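Local atomic coordinates of glycosyl hydrolase family 88 (Pedobacter heparinus, PDB entry 3WIW), a protein that hydrolyses unsaturated glucuronyl saccharides derived from heparin, as an unsaturated glucuronyl hydrolase of glycoside hydrolase family 88. Residues T75-W83 / L94-L105; A39-Y50 / A347-I356. One frame throughout, in Å; residues are numbered along the deposited sequence. Where two conformers were deposited one is given.

Contact 1. Residues T75-W83 / L94-L105; sequences TGFFPGTLW and LAAEAKRFTLAL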
loop_
_atom_site.group_PDB
_atom_site.type_symbol
_atom_site.label_atom_id
_atom_site.label_comp_id
_atom_site.label_asym_id
_atom_site.label_seq_id
_atom_site.Cartn_x
_atom_site.Cartn_y
_atom_site.Cartn_z
ATOM N N THR A 75 2.422 -11.248 -0.795
ATOM C CA THR A 75 3.513 -12.001 -0.199
ATOM C C THR A 75 4.732 -11.129 0.178
ATOM O O THR A 75 5.505 -11.475 1.079
ATOM C CB THR A 75 3.907 -13.171 -1.118
ATOM O OG1 THR A 75 4.673 -14.116 -0.371
ATOM C CG2 THR A 75 4.707 -12.693 -2.328
ATOM N N GLY A 76 4.922 -10.014 -0.518
ATOM C CA GLY A 76 6.046 -9.135 -0.247
ATOM C C GLY A 76 5.895 -8.254 0.972
ATOM O O GLY A 76 6.899 -7.682 1.423
ATOM N N PHE A 77 4.678 -8.098 1.513
ATOM C CA PHE A 77 4.479 -7.145 2.598
ATOM C C PHE A 77 5.196 -7.512 3.894
ATOM O O PHE A 77 5.811 -6.654 4.503
ATOM C CB PHE A 77 2.992 -6.907 2.873
ATOM C CG PHE A 77 2.305 -6.163 1.759
ATOM C CD1 PHE A 77 2.652 -4.835 1.471
ATOM C CD2 PHE A 77 1.315 -6.781 1.003
ATOM C CE1 PHE A 77 2.003 -4.117 0.469
ATOM C CE2 PHE A 77 0.666 -6.082 -0.021
ATOM C CZ PHE A 77 1.019 -4.749 -0.302
ATOM N N PHE A 78 5.133 -8.771 4.328
ATOM C CA PHE A 78 5.780 -9.166 5.583
ATOM C C PHE A 78 7.304 -8.908 5.578
ATOM O O PHE A 78 7.798 -8.250 6.492
ATOM C CB PHE A 78 5.451 -10.595 5.952
ATOM C CG PHE A 78 6.074 -11.033 7.240
ATOM C CD1 PHE A 78 5.683 -10.458 8.451
ATOM C CD2 PHE A 78 7.049 -12.012 7.248
ATOM C CE1 PHE A 78 6.256 -10.863 9.642
ATOM C CE2 PHE A 78 7.633 -12.430 8.430
ATOM C CZ PHE A 78 7.239 -11.860 9.640
ATOM N N PRO A 79 8.046 -9.349 4.531
ATOM C CA PRO A 79 9.469 -8.974 4.556
ATOM C C PRO A 79 9.664 -7.448 4.537
ATOM O O PRO A 79 10.556 -6.941 5.208
ATOM C CB PRO A 79 10.063 -9.651 3.318
ATOM C CG PRO A 79 8.906 -10.178 2.527
ATOM C CD PRO A 79 7.728 -10.312 3.466
ATOM N N GLY A 80 8.820 -6.715 3.820
ATOM C CA GLY A 80 8.893 -5.267 3.848
ATOM C C GLY A 80 8.701 -4.698 5.238
ATOM O O GLY A 80 9.403 -3.768 5.652
ATOM N N THR A 81 7.748 -5.257 5.973
ATOM C CA THR A 81 7.460 -4.818 7.341
ATOM C C THR A 81 8.655 -5.086 8.253
ATOM O O THR A 81 8.989 -4.262 9.125
ATOM C CB THR A 81 6.175 -5.478 7.863
ATOM O OG1 THR A 81 5.145 -5.248 6.895
ATOM C CG2 THR A 81 5.749 -4.874 9.197
ATOM N N LEU A 82 9.331 -6.215 8.029
ATOM C CA LEU A 82 10.559 -6.508 8.757
ATOM C C LEU A 82 11.643 -5.459 8.473
ATOM O O LEU A 82 12.316 -4.993 9.399
ATOM C CB LEU A 82 11.066 -7.920 8.418
ATOM C CG LEU A 82 10.260 -9.106 8.977
ATOM C CD1 LEU A 82 10.753 -10.404 8.354
ATOM C CD2 LEU A 82 10.351 -9.152 10.512
ATOM N N TRP A 83 11.803 -5.056 7.206
ATOM C CA TRP A 83 12.756 -3.984 6.894
ATOM C C TRP A 83 12.394 -2.706 7.636
ATOM O O TRP A 83 13.255 -2.049 8.233
ATOM C CB TRP A 83 12.849 -3.709 5.384
ATOM C CG TRP A 83 13.550 -4.808 4.639
ATOM C CD1 TRP A 83 12.991 -5.671 3.738
ATOM C CD2 TRP A 83 14.923 -5.208 4.789
ATOM N NE1 TRP A 83 13.946 -6.554 3.283
ATOM C CE2 TRP A 83 15.134 -6.304 3.927
ATOM C CE3 TRP A 83 15.989 -4.744 5.569
ATOM C CZ2 TRP A 83 16.375 -6.947 3.817
ATOM C CZ3 TRP A 83 17.210 -5.384 5.473
ATOM C CH2 TRP A 83 17.401 -6.463 4.582
ATOM N N LEU A 94 16.127 -8.102 13.296
ATOM C CA LEU A 94 15.090 -7.825 12.313
ATOM C C LEU A 94 15.668 -7.669 10.904
ATOM O O LEU A 94 15.031 -8.065 9.944
ATOM C CB LEU A 94 14.241 -6.614 12.708
ATOM C CG LEU A 94 13.322 -6.806 13.923
ATOM C CD1 LEU A 94 12.434 -5.588 14.067
ATOM C CD2 LEU A 94 12.498 -8.096 13.801
ATOM N N ALA A 95 16.877 -7.132 10.779
ATOM C CA ALA A 95 17.524 -7.060 9.463
ATOM C C ALA A 95 17.866 -8.462 8.938
ATOM O O ALA A 95 17.714 -8.750 7.749
ATOM C CB ALA A 95 18.761 -6.186 9.522
ATOM N N ALA A 96 18.327 -9.330 9.831
ATOM C CA ALA A 96 18.645 -10.704 9.453
ATOM C C ALA A 96 17.377 -11.442 9.019
ATOM O O ALA A 96 17.381 -12.170 8.023
ATOM C CB ALA A 96 19.355 -11.440 10.589
ATOM N N GLU A 97 16.294 -11.268 9.775
ATOM C CA GLU A 97 15.031 -11.893 9.414
ATOM C C GLU A 97 14.501 -11.316 8.108
ATOM O O GLU A 97 13.990 -12.047 7.260
ATOM C CB GLU A 97 14.002 -11.723 10.536
ATOM C CG GLU A 97 14.371 -12.429 11.846
ATOM C CD GLU A 97 14.100 -13.924 11.827
ATOM O OE1 GLU A 97 13.984 -14.518 10.731
ATOM O OE2 GLU A 97 14.002 -14.507 12.927
ATOM N N ALA A 98 14.617 -10.002 7.931
ATOM C CA ALA A 98 14.146 -9.397 6.688
ATOM C C ALA A 98 14.878 -9.985 5.483
ATOM O O ALA A 98 14.249 -10.270 4.482
ATOM C CB ALA A 98 14.280 -7.883 6.719
ATOM N N LYS A 99 16.178 -10.224 5.607
ATOM C CA LYS A 99 16.953 -10.844 4.529
ATOM C C LYS A 99 16.393 -12.250 4.206
ATOM O O LYS A 99 16.126 -12.567 3.045
ATOM C CB LYS A 99 18.416 -10.918 4.932
ATOM C CG LYS A 99 19.290 -11.639 3.932
ATOM C CD LYS A 99 20.749 -11.624 4.351
ATOM C CE LYS A 99 21.578 -12.291 3.287
ATOM N NZ LYS A 99 23.014 -12.378 3.649
ATOM N N ARG A 100 16.216 -13.078 5.237
ATOM C CA ARG A 100 15.710 -14.448 5.062
ATOM C C ARG A 100 14.348 -14.466 4.357
ATOM O O ARG A 100 14.122 -15.224 3.401
ATOM C CB ARG A 100 15.504 -15.127 6.431
ATOM C CG ARG A 100 16.690 -15.775 7.076
ATOM C CD ARG A 100 16.209 -16.981 7.907
ATOM N NE ARG A 100 15.159 -16.662 8.873
ATOM C CZ ARG A 100 14.200 -17.507 9.244
ATOM N NH1 ARG A 100 13.299 -17.138 10.139
ATOM N NH2 ARG A 100 14.131 -18.721 8.718
ATOM N N PHE A 101 13.425 -13.645 4.847
ATOM C CA PHE A 101 12.072 -13.620 4.283
ATOM C C PHE A 101 12.029 -12.957 2.892
ATOM O O PHE A 101 11.157 -13.261 2.084
ATOM C CB PHE A 101 11.089 -12.982 5.281
ATOM C CG PHE A 101 10.683 -13.915 6.398
ATOM C CD1 PHE A 101 11.453 -14.037 7.547
ATOM C CD2 PHE A 101 9.539 -14.694 6.280
ATOM C CE1 PHE A 101 11.080 -14.925 8.567
ATOM C CE2 PHE A 101 9.150 -15.567 7.304
ATOM C CZ PHE A 101 9.923 -15.681 8.441
ATOM N N THR A 102 12.964 -12.051 2.618
ATOM C CA THR A 102 13.070 -11.454 1.287
ATOM C C THR A 102 13.575 -12.455 0.245
ATOM O O THR A 102 12.964 -12.639 -0.809
ATOM C CB THR A 102 13.957 -10.182 1.304
ATOM O OG1 THR A 102 13.331 -9.203 2.136
ATOM C CG2 THR A 102 14.102 -9.587 -0.082
ATOM N N LEU A 103 14.675 -13.133 0.560
ATOM C CA LEU A 103 15.345 -13.967 -0.450
ATOM C C LEU A 103 14.513 -15.184 -0.830
ATOM O O LEU A 103 14.726 -15.777 -1.888
ATOM C CB LEU A 103 16.752 -14.395 -0.014
ATOM C CG LEU A 103 17.752 -13.245 0.095
ATOM C CD1 LEU A 103 19.078 -13.722 0.734
ATOM C CD2 LEU A 103 18.026 -12.603 -1.284
ATOM N N ALA A 104 13.562 -15.556 0.032
ATOM C CA ALA A 104 12.643 -16.649 -0.280
ATOM C C ALA A 104 11.679 -16.290 -1.417
ATOM O O ALA A 104 10.958 -17.163 -1.898
ATOM C CB ALA A 104 11.854 -17.065 0.951
ATOM N N LEU A 105 11.666 -15.023 -1.844
ATOM C CA LEU A 105 10.749 -14.566 -2.886
ATOM C C LEU A 105 11.408 -14.446 -4.270
ATOM O O LEU A 105 10.853 -13.842 -5.195
ATOM C CB LEU A 105 10.110 -13.241 -2.478
ATOM C CG LEU A 105 9.223 -13.324 -1.225
ATOM C CD1 LEU A 105 8.539 -11.991 -0.951
ATOM C CD2 LEU A 105 8.204 -14.477 -1.335
#
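The indole of W83 lies flat against the methyl of A98: A98 CB stands over the middle of the ring system, 3.4 Å from the centroid of the five-membered ring, in a CH-pi contact. Alanine suits the place because its single methyl lets the indole come close to helix 92-103. At the same indole's edge, W83 NE1 gives its hydrogen to T102 OG1 (3.0 Å), with the oxygen tilted somewhat from the ring plane. T102 OG1 in turn donates to A98 O, one turn back, so the hydroxyl ties W83 to the backbone of helix 92-103. With CG anti to the carbonyl carbon (chi1 -71°), the side chain of L82 enters a hole formed by L94, E97, A98 and F101, knob into hole; L82 CB touches A98 CB at 3.6 Å. Helices 77-89 and 92-103 form a nearly antiparallel hairpin of the alpha6/alpha6 barrel; the axes of the short segments approach to 8.3 Å at an angle of 159°. F78 turns its edge to the face of F101 in a T-shaped pair, planes 85° apart, F78 CE2 lying 3.7 Å from F101 CD2. P79, compact and tolerated in the first turn of a helix, sets CB 3.5 Å from T102 OG1. Beyond it L105 spreads its methyls against T75 and G76, while T75 OG1 is hydrogen-bonded to A68 O.

Contact 2. Residues A39-Y50 / A347-I356; sequences AVIQLTRAAQTY and AKPGENQFFI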
loop_
_atom_site.group_PDB
_atom_site.type_symbol
_atom_site.label_atom_id
_atom_site.label_comp_id
_atom_site.label_asym_id
_atom_site.label_seq_id
_atom_site.Cartn_x
_atom_site.Cartn_y
_atom_site.Cartn_z
ATOM N N ALA A 39 5.508 -3.299 18.131
ATOM C CA ALA A 39 5.705 -3.757 16.766
ATOM C C ALA A 39 6.966 -4.611 16.635
ATOM O O ALA A 39 6.956 -5.648 15.965
ATOM C CB ALA A 39 5.753 -2.572 15.817
ATOM N N VAL A 40 8.038 -4.188 17.290
ATOM C CA VAL A 40 9.290 -4.935 17.246
ATOM C C VAL A 40 9.106 -6.326 17.857
ATOM O O VAL A 40 9.576 -7.319 17.298
ATOM C CB VAL A 40 10.405 -4.148 17.945
ATOM C CG1 VAL A 40 11.662 -4.989 18.069
ATOM C CG2 VAL A 40 10.709 -2.886 17.143
ATOM N N ILE A 41 8.402 -6.413 18.984
ATOM C CA ILE A 41 8.137 -7.717 19.592
ATOM C C ILE A 41 7.313 -8.608 18.661
ATOM O O ILE A 41 7.640 -9.793 18.459
ATOM C CB ILE A 41 7.426 -7.576 20.954
ATOM C CG1 ILE A 41 8.386 -6.981 21.980
ATOM C CG2 ILE A 41 6.947 -8.924 21.456
ATOM C CD1 ILE A 41 7.688 -6.443 23.211
ATOM N N GLN A 42 6.259 -8.045 18.084
ATOM C CA GLN A 42 5.392 -8.805 17.190
ATOM C C GLN A 42 6.190 -9.364 16.012
ATOM O O GLN A 42 6.091 -10.559 15.699
ATOM C CB GLN A 42 4.235 -7.930 16.700
ATOM C CG GLN A 42 3.214 -7.553 17.796
ATOM C CD GLN A 42 2.469 -8.762 18.365
ATOM O OE1 GLN A 42 3.029 -9.543 19.129
ATOM N NE2 GLN A 42 1.200 -8.927 17.972
ATOM N N LEU A 43 6.991 -8.507 15.374
ATOM C CA LEU A 43 7.783 -8.907 14.226
ATOM C C LEU A 43 8.815 -9.953 14.614
ATOM O O LEU A 43 9.073 -10.883 13.850
ATOM C CB LEU A 43 8.483 -7.695 13.614
ATOM C CG LEU A 43 7.553 -6.728 12.889
ATOM C CD1 LEU A 43 8.335 -5.485 12.455
ATOM C CD2 LEU A 43 6.838 -7.394 11.692
ATOM N N THR A 44 9.416 -9.802 15.790
ATOM C CA THR A 44 10.397 -10.772 16.262
ATOM C C THR A 44 9.757 -12.155 16.384
ATOM O O THR A 44 10.300 -13.153 15.892
ATOM C CB THR A 44 10.992 -10.343 17.610
ATOM O OG1 THR A 44 11.636 -9.077 17.450
ATOM C CG2 THR A 44 11.988 -11.372 18.151
ATOM N N ARG A 45 8.583 -12.208 17.003
ATOM C CA ARG A 45 7.881 -13.470 17.169
ATOM C C ARG A 45 7.385 -14.011 15.821
ATOM O O ARG A 45 7.455 -15.217 15.575
ATOM C CB ARG A 45 6.689 -13.291 18.113
ATOM C CG ARG A 45 7.028 -12.854 19.536
ATOM C CD ARG A 45 7.758 -13.915 20.320
ATOM N NE ARG A 45 7.089 -15.221 20.400
ATOM C CZ ARG A 45 6.122 -15.564 21.256
ATOM N NH1 ARG A 45 5.610 -14.698 22.127
ATOM N NH2 ARG A 45 5.641 -16.802 21.230
ATOM N N ALA A 46 6.852 -13.138 14.964
ATOM C CA ALA A 46 6.391 -13.573 13.644
ATOM C C ALA A 46 7.520 -14.232 12.846
ATOM O O ALA A 46 7.341 -15.305 12.255
ATOM C CB ALA A 46 5.817 -12.403 12.875
ATOM N N ALA A 47 8.686 -13.594 12.826
ATOM C CA ALA A 47 9.800 -14.112 12.022
ATOM C C ALA A 47 10.345 -15.441 12.578
ATOM O O ALA A 47 10.911 -16.235 11.844
ATOM C CB ALA A 47 10.894 -13.068 11.911
ATOM N N GLN A 48 10.175 -15.666 13.884
ATOM C CA GLN A 48 10.547 -16.919 14.548
ATOM C C GLN A 48 9.538 -18.022 14.243
ATOM O O GLN A 48 9.869 -19.205 14.261
ATOM C CB GLN A 48 10.600 -16.710 16.067
ATOM C CG GLN A 48 11.797 -15.880 16.539
ATOM C CD GLN A 48 11.676 -15.380 17.969
ATOM O OE1 GLN A 48 10.613 -15.463 18.602
ATOM N NE2 GLN A 48 12.768 -14.836 18.481
ATOM N N THR A 49 8.301 -17.628 13.974
ATOM C CA THR A 49 7.197 -18.574 13.858
ATOM C C THR A 49 6.893 -19.007 12.409
ATOM O O THR A 49 6.742 -20.208 12.123
ATOM C CB THR A 49 5.937 -17.962 14.507
ATOM O OG1 THR A 49 6.196 -17.724 15.895
ATOM C CG2 THR A 49 4.752 -18.887 14.401
ATOM N N TYR A 50 6.763 -18.038 11.504
ATOM C CA TYR A 50 6.464 -18.318 10.104
ATOM C C TYR A 50 7.710 -18.746 9.333
ATOM O O TYR A 50 8.848 -18.564 9.798
ATOM C CB TYR A 50 5.751 -17.102 9.452
ATOM C CG TYR A 50 4.528 -16.719 10.250
ATOM C CD1 TYR A 50 3.457 -17.591 10.342
ATOM C CD2 TYR A 50 4.468 -15.523 10.965
ATOM C CE1 TYR A 50 2.355 -17.297 11.113
ATOM C CE2 TYR A 50 3.350 -15.212 11.763
ATOM C CZ TYR A 50 2.304 -16.114 11.824
ATOM O OH TYR A 50 1.204 -15.852 12.610
ATOM N N ALA A 347 -2.524 -4.570 18.364
ATOM C CA ALA A 347 -2.449 -5.833 19.108
ATOM C C ALA A 347 -1.536 -5.746 20.326
ATOM O O ALA A 347 -0.505 -5.065 20.305
ATOM C CB ALA A 347 -1.929 -6.914 18.187
ATOM N N LYS A 348 -1.886 -6.474 21.381
ATOM C CA LYS A 348 -0.975 -6.606 22.512
ATOM C C LYS A 348 0.148 -7.558 22.147
ATOM O O LYS A 348 -0.056 -8.476 21.350
ATOM C CB LYS A 348 -1.727 -7.155 23.713
ATOM C CG LYS A 348 -2.755 -6.190 24.182
ATOM C CD LYS A 348 -3.665 -6.780 25.263
ATOM C CE LYS A 348 -4.820 -5.839 25.577
ATOM N NZ LYS A 348 -5.793 -5.667 24.444
ATOM N N PRO A 349 1.333 -7.367 22.742
ATOM C CA PRO A 349 2.464 -8.252 22.443
ATOM C C PRO A 349 2.088 -9.707 22.624
ATOM O O PRO A 349 1.512 -10.088 23.642
ATOM C CB PRO A 349 3.501 -7.861 23.492
ATOM C CG PRO A 349 3.199 -6.441 23.799
ATOM C CD PRO A 349 1.708 -6.284 23.667
ATOM N N GLY A 350 2.398 -10.510 21.618
ATOM C CA GLY A 350 2.147 -11.930 21.677
ATOM C C GLY A 350 0.790 -12.375 21.182
ATOM O O GLY A 350 0.567 -13.580 20.989
ATOM N N GLU A 351 -0.111 -11.422 20.956
ATOM C CA GLU A 351 -1.470 -11.737 20.495
ATOM C C GLU A 351 -1.682 -11.528 19.005
ATOM O O GLU A 351 -0.753 -11.153 18.298
ATOM C CB GLU A 351 -2.479 -10.915 21.301
ATOM C CG GLU A 351 -2.291 -11.167 22.806
ATOM C CD GLU A 351 -3.410 -10.628 23.669
ATOM O OE1 GLU A 351 -4.321 -9.960 23.124
ATOM O OE2 GLU A 351 -3.378 -10.875 24.896
ATOM N N ASN A 352 -2.892 -11.782 18.517
ATOM C CA ASN A 352 -3.244 -11.427 17.136
ATOM C C ASN A 352 -2.401 -12.186 16.094
ATOM O O ASN A 352 -2.175 -11.687 14.991
ATOM C CB ASN A 352 -3.080 -9.900 16.958
ATOM C CG ASN A 352 -3.883 -9.317 15.803
ATOM O OD1 ASN A 352 -4.997 -9.751 15.520
ATOM N ND2 ASN A 352 -3.318 -8.306 15.141
ATOM N N GLN A 353 -1.938 -13.391 16.443
ATOM C CA GLN A 353 -1.072 -14.168 15.564
ATOM C C GLN A 353 0.167 -13.380 15.111
ATOM O O GLN A 353 0.729 -13.616 14.032
ATOM C CB GLN A 353 -1.867 -14.756 14.387
ATOM C CG GLN A 353 -2.992 -15.716 14.831
ATOM C CD GLN A 353 -2.467 -17.097 15.270
ATOM O OE1 GLN A 353 -1.350 -17.225 15.754
ATOM N NE2 GLN A 353 -3.270 -18.134 15.052
ATOM N N PHE A 354 0.608 -12.473 15.984
ATOM C CA PHE A 354 1.793 -11.635 15.799
ATOM C C PHE A 354 1.654 -10.548 14.731
ATOM O O PHE A 354 2.640 -9.872 14.405
ATOM C CB PHE A 354 3.061 -12.470 15.563
ATOM C CG PHE A 354 3.268 -13.558 16.578
ATOM C CD1 PHE A 354 3.197 -13.288 17.945
ATOM C CD2 PHE A 354 3.515 -14.870 16.172
ATOM C CE1 PHE A 354 3.382 -14.309 18.871
ATOM C CE2 PHE A 354 3.705 -15.885 17.093
ATOM C CZ PHE A 354 3.633 -15.602 18.441
ATOM N N PHE A 355 0.447 -10.352 14.202
ATOM C CA PHE A 355 0.195 -9.166 13.405
ATOM C C PHE A 355 0.158 -7.935 14.301
ATOM O O PHE A 355 -0.194 -8.017 15.478
ATOM C CB PHE A 355 -1.122 -9.271 12.657
ATOM C CG PHE A 355 -1.121 -10.291 11.561
ATOM C CD1 PHE A 355 -0.619 -9.978 10.305
ATOM C CD2 PHE A 355 -1.625 -11.570 11.771
ATOM C CE1 PHE A 355 -0.623 -10.918 9.262
ATOM C CE2 PHE A 355 -1.643 -12.510 10.748
ATOM C CZ PHE A 355 -1.139 -12.192 9.485
ATOM N N ILE A 356 0.460 -6.784 13.729
ATOM C CA ILE A 356 0.583 -5.552 14.505
ATOM C C ILE A 356 -0.781 -4.861 14.715
ATOM O O ILE A 356 -1.121 -4.514 15.830
ATOM C CB ILE A 356 1.586 -4.603 13.836
ATOM C CG1 ILE A 356 2.990 -5.253 13.805
ATOM C CG2 ILE A 356 1.623 -3.264 14.552
ATOM C CD1 ILE A 356 4.007 -4.558 12.929
HETATM O O HOH W 1 0.919 -18.062 14.471
#
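Q42 plugs its carboxamide into the loop 347-356 and uses both ends of it: Q42 OE1 accepts from G350 N at 2.7 Å, and Q42 NE2 donates to E351 O and to F355 O. Glutamine suits this place because one flat group offers the acceptor and the two donors that the loop backbone calls for. A type II beta turn runs from K348 to E351 within the loop, which packs on helix 30-49 of the alpha6/alpha6 barrel. G350, with its positive phi, fills a turn position that calls for glycine, since a CB there would jam against the preceding carbonyl O. The bond to E351 O lies nearly in the amide plane of Q42, whereas F355 O is tilted 20° from it and also receives N352 ND2 from its opposite face. The chain of Q42 bends at chi2 (-64°), which brings the amide up to the backbone of the turn. Cutting Q42 back to an alanine would take away the whole carboxamide and is likely to leave G350 N without its acceptor and E351 O and F355 O each with one donor fewer. Just past the end of the helix, Y50 OH donates to Q353 O at 2.7 Å; a water donates to both Y50 OH and Q353 OE1, while Q353 NE2 is hydrogen-bonded to G63 O.

I356 CD1 lies 3.9 Å from A39 CB and also meets L43, apolar partners for an apolar branch. F354 packs against the helix, with R45 CB over the centre of its ring, 3.5 Å from the centroid, as a CH-pi contact. The arginine chain, bent at chi2 and chi3, curls over the phenyl, and F354 CZ lies over one guanidinium face, the two planes 51° apart. T49 OG1, itself bonded to R45 O, comes within 3.3 Å of F354 CE2.

In the fold
The two contacts are neighbours in the fold, their centres about 14 Å apart. Helix 30-49 of contact 2 comes first in the chain, helices 77-89 and 92-103 of contact 1 follow, and the loop 347-356 comes last, so the chain of contact 1 falls between the two segments of contact 2. Helix 30-49 joins them physically: its L43, A46 and A47 pack on the hairpin of contact 1, and R100 NH1 comes within 3.1 Å of A47 O. Thus one early helix of the barrel lies between the hairpin and a late loop. Contact 2 is remote from the predicted active site, whereas the side chain of T75 in contact 1 is about 9 Å from that of D116, the predicted nucleophile.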